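Local coordinates for protein insecticidal Delta-Endotoxin Cry8Ea1 (Bacillus Thuringiensis, PDB 3EB7) that is toxic to underground larvae of Holotrichia parallela, probably by inserting into gut-cell membranes and forming pores as other three-domain Cry toxins do, at residues S173-Y178 with L539-F544; D180-W185 with L213-I218; D367-D372 with E410-R415. One frame throughout, in Å; residues are numbered along the deposited sequence.

Interaction 1: residues S173-Y178 with L539-F544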
loop_
_atom_site.group_PDB
_atom_site.type_symbol
_atom_site.label_atom_id
_atom_site.label_comp_id
_atom_site.label_asym_id
_atom_site.label_seq_id
_atom_site.Cartn_x
_atom_site.Cartn_y
_atom_site.Cartn_z
ATOM N N SER A 173 -10.879 9.623 18.043
ATOM C CA SER A 173 -10.820 8.423 18.839
ATOM C C SER A 173 -10.962 7.178 17.943
ATOM O O SER A 173 -10.364 6.133 18.196
ATOM C CB SER A 173 -11.897 8.472 19.928
ATOM O OG SER A 173 -12.108 7.178 20.491
ATOM N N LEU A 174 -11.735 7.306 16.876
ATOM C CA LEU A 174 -12.078 6.150 16.049
ATOM C C LEU A 174 -11.001 5.864 15.007
ATOM O O LEU A 174 -10.726 4.686 14.722
ATOM C CB LEU A 174 -13.473 6.302 15.424
ATOM C CG LEU A 174 -14.710 6.137 16.336
ATOM C CD1 LEU A 174 -16.019 6.376 15.530
ATOM C CD2 LEU A 174 -14.798 4.776 17.117
ATOM N N ILE A 175 -10.368 6.914 14.478
ATOM C CA ILE A 175 -9.180 6.719 13.662
ATOM C C ILE A 175 -8.187 5.829 14.394
ATOM O O ILE A 175 -7.718 4.823 13.840
ATOM C CB ILE A 175 -8.471 8.033 13.257
ATOM C CG1 ILE A 175 -9.355 8.866 12.326
ATOM C CG2 ILE A 175 -7.089 7.742 12.585
ATOM C CD1 ILE A 175 -8.883 10.309 12.181
ATOM N N ALA A 176 -7.871 6.200 15.637
ATOM C CA ALA A 176 -6.965 5.411 16.498
ATOM C C ALA A 176 -7.445 3.990 16.688
ATOM O O ALA A 176 -6.709 3.048 16.428
ATOM C CB ALA A 176 -6.762 6.091 17.865
ATOM N N GLN A 177 -8.677 3.829 17.138
ATOM C CA GLN A 177 -9.214 2.497 17.443
ATOM C C GLN A 177 -9.289 1.575 16.210
ATOM O O GLN A 177 -8.862 0.438 16.280
ATOM C CB GLN A 177 -10.588 2.622 18.120
ATOM C CG GLN A 177 -11.370 1.301 18.111
ATOM C CD GLN A 177 -12.772 1.357 18.759
ATOM O OE1 GLN A 177 -12.979 2.004 19.796
ATOM N NE2 GLN A 177 -13.735 0.664 18.139
ATOM N N TYR A 178 -9.833 2.073 15.096
ATOM C CA TYR A 178 -9.923 1.316 13.843
ATOM C C TYR A 178 -8.537 1.014 13.267
ATOM O O TYR A 178 -8.322 -0.056 12.745
ATOM C CB TYR A 178 -10.775 2.053 12.781
ATOM C CG TYR A 178 -12.261 2.271 13.120
ATOM C CD1 TYR A 178 -13.002 3.256 12.467
ATOM C CD2 TYR A 178 -12.904 1.509 14.086
ATOM C CE1 TYR A 178 -14.339 3.477 12.768
ATOM C CE2 TYR A 178 -14.245 1.713 14.409
ATOM C CZ TYR A 178 -14.968 2.693 13.748
ATOM O OH TYR A 178 -16.313 2.877 14.047
ATOM N N LEU A 539 3.986 -0.413 19.662
ATOM C CA LEU A 539 3.601 0.956 19.267
ATOM C C LEU A 539 2.191 0.959 18.704
ATOM O O LEU A 539 1.806 0.045 18.020
ATOM C CB LEU A 539 4.588 1.591 18.277
ATOM C CG LEU A 539 6.036 1.624 18.756
ATOM C CD1 LEU A 539 6.995 2.316 17.746
ATOM C CD2 LEU A 539 6.155 2.251 20.171
ATOM N N LYS A 540 1.429 1.989 19.012
ATOM C CA LYS A 540 0.053 2.118 18.549
ATOM C C LYS A 540 -0.153 3.400 17.774
ATOM O O LYS A 540 0.744 4.242 17.722
ATOM C CB LYS A 540 -0.890 2.039 19.736
ATOM C CG LYS A 540 -1.497 0.640 19.891
ATOM C CD LYS A 540 -0.665 -0.266 20.711
ATOM C CE LYS A 540 -1.435 -1.547 21.054
ATOM N NZ LYS A 540 -1.453 -2.586 19.996
ATOM N N TYR A 541 -1.327 3.560 17.172
ATOM C CA TYR A 541 -1.651 4.781 16.439
ATOM C C TYR A 541 -1.303 6.074 17.210
ATOM O O TYR A 541 -0.639 6.939 16.664
ATOM C CB TYR A 541 -3.124 4.818 16.001
ATOM C CG TYR A 541 -3.377 6.039 15.168
ATOM C CD1 TYR A 541 -3.046 6.056 13.804
ATOM C CD2 TYR A 541 -3.845 7.226 15.757
ATOM C CE1 TYR A 541 -3.216 7.222 13.026
ATOM C CE2 TYR A 541 -4.018 8.400 15.001
ATOM C CZ TYR A 541 -3.705 8.379 13.633
ATOM O OH TYR A 541 -3.903 9.508 12.873
ATOM N N GLU A 542 -1.752 6.178 18.469
ATOM C CA GLU A 542 -1.522 7.361 19.339
ATOM C C GLU A 542 -0.037 7.758 19.594
ATOM O O GLU A 542 0.243 8.903 19.958
ATOM C CB GLU A 542 -2.215 7.167 20.683
ATOM C CG GLU A 542 -1.643 5.988 21.466
ATOM C CD GLU A 542 -2.160 5.918 22.915
ATOM O OE1 GLU A 542 -1.334 5.583 23.817
ATOM O OE2 GLU A 542 -3.380 6.218 23.146
ATOM N N ASN A 543 0.883 6.809 19.409
ATOM C CA ASN A 543 2.307 7.063 19.505
ATOM C C ASN A 543 2.885 7.803 18.294
ATOM O O ASN A 543 4.066 8.124 18.280
ATOM C CB ASN A 543 3.074 5.746 19.714
ATOM C CG ASN A 543 2.621 4.985 20.974
ATOM O OD1 ASN A 543 2.565 5.546 22.076
ATOM N ND2 ASN A 543 2.325 3.706 20.810
ATOM N N PHE A 544 2.072 8.103 17.287
ATOM C CA PHE A 544 2.555 8.964 16.184
ATOM C C PHE A 544 2.149 10.400 16.349
ATOM O O PHE A 544 0.994 10.670 16.662
ATOM C CB PHE A 544 2.099 8.397 14.849
ATOM C CG PHE A 544 2.701 7.068 14.584
ATOM C CD1 PHE A 544 2.013 5.915 14.915
ATOM C CD2 PHE A 544 4.003 6.979 14.076
ATOM C CE1 PHE A 544 2.599 4.681 14.709
ATOM C CE2 PHE A 544 4.595 5.760 13.869
ATOM C CZ PHE A 544 3.908 4.606 14.177
#

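Interaction 2: residues D180-W185 with L213-I218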
loop_
_atom_site.group_PDB
_atom_site.type_symbol
_atom_site.label_atom_id
_atom_site.label_comp_id
_atom_site.label_asym_id
_atom_site.label_seq_id
_atom_site.Cartn_x
_atom_site.Cartn_y
_atom_site.Cartn_z
ATOM N N ASP A 180 -5.784 0.608 15.004
ATOM C CA ASP A 180 -5.161 -0.369 15.918
ATOM C C ASP A 180 -5.716 -1.770 15.716
ATOM O O ASP A 180 -4.955 -2.729 15.612
ATOM C CB ASP A 180 -5.326 0.093 17.374
ATOM C CG ASP A 180 -4.339 1.211 17.753
ATOM O OD1 ASP A 180 -3.332 1.438 17.017
ATOM O OD2 ASP A 180 -4.547 1.849 18.822
ATOM N N HIS A 181 -7.038 -1.870 15.586
ATOM C CA HIS A 181 -7.692 -3.152 15.341
ATOM C C HIS A 181 -7.173 -3.815 14.030
ATOM O O HIS A 181 -6.789 -4.978 14.022
ATOM C CB HIS A 181 -9.224 -2.969 15.356
ATOM C CG HIS A 181 -9.982 -4.224 15.033
ATOM N ND1 HIS A 181 -10.424 -5.104 16.003
ATOM C CD2 HIS A 181 -10.340 -4.763 13.844
ATOM C CE1 HIS A 181 -11.052 -6.108 15.429
ATOM N NE2 HIS A 181 -11.019 -5.932 14.119
ATOM N N CYS A 182 -7.127 -3.049 12.947
ATOM C CA CYS A 182 -6.564 -3.479 11.659
ATOM C C CYS A 182 -5.128 -4.016 11.733
ATOM O O CYS A 182 -4.848 -5.137 11.300
ATOM C CB CYS A 182 -6.574 -2.311 10.671
ATOM S SG CYS A 182 -8.231 -1.876 10.066
ATOM N N VAL A 183 -4.218 -3.200 12.249
ATOM C CA VAL A 183 -2.809 -3.588 12.332
ATOM C C VAL A 183 -2.678 -4.846 13.195
ATOM O O VAL A 183 -2.082 -5.831 12.768
ATOM C CB VAL A 183 -1.925 -2.398 12.835
ATOM C CG1 VAL A 183 -0.462 -2.854 13.107
ATOM C CG2 VAL A 183 -1.999 -1.228 11.815
ATOM N N GLN A 184 -3.295 -4.825 14.368
ATOM C CA GLN A 184 -3.245 -5.962 15.290
ATOM C C GLN A 184 -3.690 -7.302 14.699
ATOM O O GLN A 184 -2.938 -8.282 14.744
ATOM C CB GLN A 184 -4.030 -5.670 16.600
ATOM C CG GLN A 184 -4.133 -6.921 17.488
ATOM C CD GLN A 184 -5.132 -6.795 18.646
ATOM O OE1 GLN A 184 -5.504 -5.696 19.071
ATOM N NE2 GLN A 184 -5.569 -7.949 19.155
ATOM N N TRP A 185 -4.913 -7.342 14.156
ATOM C CA TRP A 185 -5.465 -8.549 13.538
ATOM C C TRP A 185 -4.829 -8.891 12.218
ATOM O O TRP A 185 -4.743 -10.063 11.887
ATOM C CB TRP A 185 -6.984 -8.474 13.460
ATOM C CG TRP A 185 -7.530 -8.508 14.877
ATOM C CD1 TRP A 185 -7.985 -7.442 15.594
ATOM C CD2 TRP A 185 -7.586 -9.638 15.760
ATOM N NE1 TRP A 185 -8.373 -7.839 16.855
ATOM C CE2 TRP A 185 -8.129 -9.179 16.994
ATOM C CE3 TRP A 185 -7.240 -10.994 15.636
ATOM C CZ2 TRP A 185 -8.357 -10.035 18.105
ATOM C CZ3 TRP A 185 -7.460 -11.868 16.772
ATOM C CH2 TRP A 185 -8.016 -11.369 17.972
ATOM N N LEU A 213 -3.197 -4.938 0.664
ATOM C CA LEU A 213 -4.101 -4.325 -0.304
ATOM C C LEU A 213 -5.502 -4.051 0.249
ATOM O O LEU A 213 -6.029 -2.981 0.030
ATOM C CB LEU A 213 -4.234 -5.208 -1.570
ATOM C CG LEU A 213 -2.983 -5.425 -2.381
ATOM C CD1 LEU A 213 -3.172 -6.569 -3.316
ATOM C CD2 LEU A 213 -2.565 -4.135 -3.104
ATOM N N SER A 214 -6.084 -5.019 0.959
ATOM C CA SER A 214 -7.494 -4.949 1.412
ATOM C C SER A 214 -7.738 -4.314 2.781
ATOM O O SER A 214 -8.894 -4.064 3.153
ATOM C CB SER A 214 -8.125 -6.358 1.451
ATOM O OG SER A 214 -7.940 -7.043 0.216
ATOM N N VAL A 215 -6.678 -4.121 3.559
ATOM C CA VAL A 215 -6.857 -3.719 4.931
ATOM C C VAL A 215 -5.891 -2.591 5.209
ATOM O O VAL A 215 -6.315 -1.484 5.425
ATOM C CB VAL A 215 -6.684 -4.898 5.965
ATOM C CG1 VAL A 215 -6.729 -4.336 7.437
ATOM C CG2 VAL A 215 -7.773 -5.913 5.816
ATOM N N LEU A 216 -4.597 -2.885 5.182
ATOM C CA LEU A 216 -3.564 -1.896 5.465
ATOM C C LEU A 216 -3.601 -0.643 4.609
ATOM O O LEU A 216 -3.492 0.456 5.148
ATOM C CB LEU A 216 -2.160 -2.528 5.431
ATOM C CG LEU A 216 -1.909 -3.657 6.439
ATOM C CD1 LEU A 216 -0.469 -3.964 6.338
ATOM C CD2 LEU A 216 -2.336 -3.295 7.935
ATOM N N ASP A 217 -3.738 -0.798 3.293
ATOM C CA ASP A 217 -3.709 0.363 2.362
ATOM C C ASP A 217 -4.838 1.356 2.633
ATOM O O ASP A 217 -4.603 2.567 2.620
ATOM C CB ASP A 217 -3.718 -0.071 0.868
ATOM C CG ASP A 217 -2.345 -0.672 0.399
ATOM O OD1 ASP A 217 -1.354 -0.607 1.219
ATOM O OD2 ASP A 217 -2.258 -1.203 -0.764
ATOM N N ILE A 218 -6.062 0.881 2.887
ATOM C CA ILE A 218 -7.137 1.854 3.172
ATOM C C ILE A 218 -6.992 2.491 4.580
ATOM O O ILE A 218 -7.258 3.661 4.780
ATOM C CB ILE A 218 -8.597 1.297 2.944
ATOM C CG1 ILE A 218 -9.596 2.455 2.865
ATOM C CG2 ILE A 218 -9.009 0.312 4.043
ATOM C CD1 ILE A 218 -9.272 3.472 1.783
#

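Interaction 3: residues D367-D372 with E410-R415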
loop_
_atom_site.group_PDB
_atom_site.type_symbol
_atom_site.label_atom_id
_atom_site.label_comp_id
_atom_site.label_asym_id
_atom_site.label_seq_id
_atom_site.Cartn_x
_atom_site.Cartn_y
_atom_site.Cartn_z
ATOM N N ASP A 367 4.529 -5.631 -19.915
ATOM C CA ASP A 367 3.889 -4.491 -20.558
ATOM C C ASP A 367 4.308 -3.246 -19.823
ATOM O O ASP A 367 4.143 -3.163 -18.616
ATOM C CB ASP A 367 2.385 -4.617 -20.554
ATOM C CG ASP A 367 1.888 -5.795 -21.374
ATOM O OD1 ASP A 367 2.487 -6.124 -22.430
ATOM O OD2 ASP A 367 0.850 -6.368 -20.989
ATOM N N ALA A 368 4.881 -2.296 -20.549
ATOM C CA ALA A 368 5.480 -1.139 -19.932
ATOM C C ALA A 368 5.017 0.168 -20.564
ATOM O O ALA A 368 4.699 0.238 -21.769
ATOM C CB ALA A 368 7.027 -1.242 -19.986
ATOM N N ILE A 369 4.984 1.197 -19.724
ATOM C CA ILE A 369 4.754 2.562 -20.151
ATOM C C ILE A 369 5.730 3.509 -19.442
ATOM O O ILE A 369 6.142 3.277 -18.312
ATOM C CB ILE A 369 3.273 2.994 -19.898
ATOM C CG1 ILE A 369 2.942 4.311 -20.601
ATOM C CG2 ILE A 369 2.948 3.084 -18.381
ATOM C CD1 ILE A 369 1.450 4.591 -20.606
ATOM N N TYR A 370 6.088 4.571 -20.136
ATOM C CA TYR A 370 6.890 5.671 -19.626
ATOM C C TYR A 370 5.944 6.745 -19.087
ATOM O O TYR A 370 5.282 7.428 -19.875
ATOM C CB TYR A 370 7.610 6.217 -20.822
ATOM C CG TYR A 370 8.975 6.616 -20.576
ATOM C CD1 TYR A 370 9.985 5.663 -20.389
ATOM C CD2 TYR A 370 9.293 7.966 -20.541
ATOM C CE1 TYR A 370 11.288 6.045 -20.166
ATOM C CE2 TYR A 370 10.614 8.389 -20.313
ATOM C CZ TYR A 370 11.593 7.430 -20.110
ATOM O OH TYR A 370 12.863 7.890 -19.859
ATOM N N PRO A 371 5.837 6.902 -17.742
ATOM C CA PRO A 371 4.790 7.844 -17.315
ATOM C C PRO A 371 5.030 9.296 -17.710
ATOM O O PRO A 371 4.080 10.055 -17.710
ATOM C CB PRO A 371 4.729 7.675 -15.787
ATOM C CG PRO A 371 6.036 7.118 -15.417
ATOM C CD PRO A 371 6.527 6.295 -16.589
ATOM N N ASP A 372 6.264 9.669 -18.055
ATOM C CA ASP A 372 6.561 11.017 -18.586
ATOM C C ASP A 372 5.735 11.374 -19.829
ATOM O O ASP A 372 4.825 12.217 -19.780
ATOM C CB ASP A 372 8.059 11.166 -18.909
ATOM C CG ASP A 372 8.796 11.946 -17.848
ATOM O OD1 ASP A 372 9.000 13.174 -18.064
ATOM O OD2 ASP A 372 9.139 11.363 -16.781
ATOM N N GLU A 410 -3.548 3.163 -18.421
ATOM C CA GLU A 410 -3.968 4.369 -17.701
ATOM C C GLU A 410 -4.334 4.116 -16.235
ATOM O O GLU A 410 -4.011 4.929 -15.396
ATOM C CB GLU A 410 -5.102 5.107 -18.432
ATOM C CG GLU A 410 -4.707 5.465 -19.889
ATOM C CD GLU A 410 -5.740 6.333 -20.647
ATOM O OE1 GLU A 410 -5.296 7.311 -21.327
ATOM O OE2 GLU A 410 -6.975 6.055 -20.567
ATOM N N ALA A 411 -4.941 2.976 -15.911
ATOM C CA ALA A 411 -5.473 2.759 -14.567
ATOM C C ALA A 411 -4.707 1.746 -13.670
ATOM O O ALA A 411 -5.189 1.363 -12.599
ATOM C CB ALA A 411 -6.923 2.390 -14.664
ATOM N N TYR A 412 -3.517 1.334 -14.084
ATOM C CA TYR A 412 -2.752 0.351 -13.348
ATOM C C TYR A 412 -2.479 0.816 -11.897
ATOM O O TYR A 412 -2.280 2.001 -11.650
ATOM C CB TYR A 412 -1.448 -0.009 -14.086
ATOM C CG TYR A 412 -0.485 1.121 -14.329
ATOM C CD1 TYR A 412 0.569 1.366 -13.431
ATOM C CD2 TYR A 412 -0.595 1.947 -15.482
ATOM C CE1 TYR A 412 1.486 2.391 -13.651
ATOM C CE2 TYR A 412 0.321 3.000 -15.704
ATOM C CZ TYR A 412 1.361 3.202 -14.786
ATOM O OH TYR A 412 2.285 4.229 -14.989
ATOM N N SER A 413 -2.503 -0.121 -10.950
ATOM C CA SER A 413 -2.343 0.245 -9.537
ATOM C C SER A 413 -0.904 0.090 -9.034
ATOM O O SER A 413 -0.540 0.742 -8.058
ATOM C CB SER A 413 -3.318 -0.530 -8.655
ATOM O OG SER A 413 -3.171 -1.931 -8.826
ATOM N N HIS A 414 -0.099 -0.736 -9.715
ATOM C CA HIS A 414 1.260 -1.083 -9.305
ATOM C C HIS A 414 2.176 -1.175 -10.488
ATOM O O HIS A 414 1.721 -1.277 -11.634
ATOM C CB HIS A 414 1.295 -2.428 -8.535
ATOM C CG HIS A 414 0.576 -2.378 -7.226
ATOM N ND1 HIS A 414 -0.805 -2.324 -7.138
ATOM C CD2 HIS A 414 1.042 -2.314 -5.952
ATOM C CE1 HIS A 414 -1.163 -2.261 -5.864
ATOM N NE2 HIS A 414 -0.058 -2.263 -5.124
ATOM N N ARG A 415 3.481 -1.104 -10.198
ATOM C CA ARG A 415 4.534 -1.221 -11.211
ATOM C C ARG A 415 5.528 -2.251 -10.695
ATOM O O ARG A 415 5.649 -2.403 -9.467
ATOM C CB ARG A 415 5.228 0.125 -11.418
ATOM C CG ARG A 415 6.007 0.565 -10.204
ATOM C CD ARG A 415 6.840 1.757 -10.478
ATOM N NE ARG A 415 6.051 2.982 -10.476
ATOM C CZ ARG A 415 5.482 3.533 -9.408
ATOM N NH1 ARG A 415 5.630 2.997 -8.199
ATOM N NH2 ARG A 415 4.787 4.650 -9.549
#

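Interaction 1: residues S173-Y178 with L539-F544
A176 of helix 161-191 and Y541, the first residue of a short 3-10 turn, bring their backbones close together, with 5.4 Å between A176 CA and Y541 CA. This is an interdomain contact of the three-domain Cry fold: the helix belongs to the N-terminal bundle, the turn to a loop of the C-terminal beta sandwich. Y541 carries nearly all of it from the sandwich side. Its CG lies anti to the backbone N (chi1 -176°), which sends the ring out from the turn and across the helix surface. There I175 places its CG2 methyl over one face of the ring, 4.0 Å from the centroid of Y541 and 27° off the ring normal, a CH-pi contact displaced toward the hydroxyl-bearing carbon. The small side chain of A176 lets the ring settle obliquely against the helix backbone, with A176 CA 3.7 Å from Y541 CD2. S179, one turn on from I175, P223 and R504 of strand 498-507 also touch the tyrosine. The turn is fastened by F544 N bonding to Y541 O. At the hydroxyl end of the ring, I175 CG2 reaches Y541 CZ at 3.6 Å.

Interaction 2: residues D180-W185 with L213-I218
C182 and V215 face each other where helices 161-191 and 198-220 pack side by side, and their CA atoms, 6.7 Å apart, mark the nearest approach of the two backbones. The contacts between the segments are apolar and few. C182 CB meets V215 CG1 at 3.8 Å, and C182 SG lies almost as near to that same methyl, at 3.9 Å. V215 presents this branch because CG1 stands anti to the backbone N (chi1 173°), while CG2 sits beside the backbone N. A looser touch follows alongside, V183 CG2 to L216 CD2 at 4.4 Å; the leucine leaves its helix at an angle to the partner, and its branched end brings CD2 up to the valine. The two helices run in opposite senses and are consecutive in the chain, forming a helical hairpin within the alpha-helical bundle of the N-terminal domain. M219, one turn on from V215, extends the same apolar seam by touching both C182 and V183, and L133 of helix 133-153 also packs on V215.

Polar groups lie off this seam. S214 OG lies within hydrogen-bonding distance of E210 O and Q54 OE1, two acceptors that must share its one proton as modelled. In the backbone, residues 213-216 form a wider, pi-type turn, whereas segment 180-185 keeps regular helical bonds such as Q184 N to D180 O, 2.9 Å.

Interaction 3: residues D367-D372 with E410-R415
I369 of strand 357-369 and Y412, in the segment that leads into strand 414-422, meet inside the beta prism of the central domain. The strand of I369 belongs to one of the two four-stranded Greek-key sheets of the prism, the segment of Y412 leads into the three-stranded sheet, and the contact ties the two together. The backbones stay well apart, 9.2 Å between I369 CA and E410 CA, so side chains bridge the gap.

The tight part is one methyl against one phenol. I369 CG2 lies 3.6 Å from Y412 OH and 3.8 Å from Y412 CE2, approaching the ring obliquely. The torsion of Y412 sets CG between its backbone N and carbonyl carbon (chi1 60°), and the long ring then spans the space to the strand. Its buried hydroxyl is satisfied by D340 OD2, while D340 OD1 forms a salt bridge with R415 NE; one carboxylate thus links the phenol to the arginine three residues later. R435 makes a cation-pi contact with the ring, and its NH1 bonds to the carbonyl oxygens of E410 and Y412.

The other side is looser. P371, partly exposed and two residues on from I369, only approaches the hydroxyl, P371 CB being 4.3 Å from Y412 OH, and the exposed E410 starts its side chain away from the strand. Beyond Y412, the buried chain is braced locally: H414 ND1 donates to S413 OG over 2.9 Å, the oxygen lying 8° out of the imidazole plane.

How the interactions relate
The three contacts sample each domain of the toxin and two of its domain boundaries. Interactions 1 and 2 share helix 161-191, with centres 12 Å apart, and meet directly: Y541 N lies 2.9 Å from D180 OD1, a probable hydrogen bond, and K540 also packs on that aspartate. Interaction 2 touches interaction 3 across the boundary between bundle and prism, L213 CD2 being 3.6 Å from H414 CE1, although their centres are 26 Å apart. R240 spans the same junction: its NH2 forms a salt bridge with D217 OD2 and a hydrogen bond with H414 NE2. Interactions 1 and 3, about 20 Å apart at their nearest atoms, lie on opposite sides of the chain's centre, with helical residues of interaction 2 connecting them.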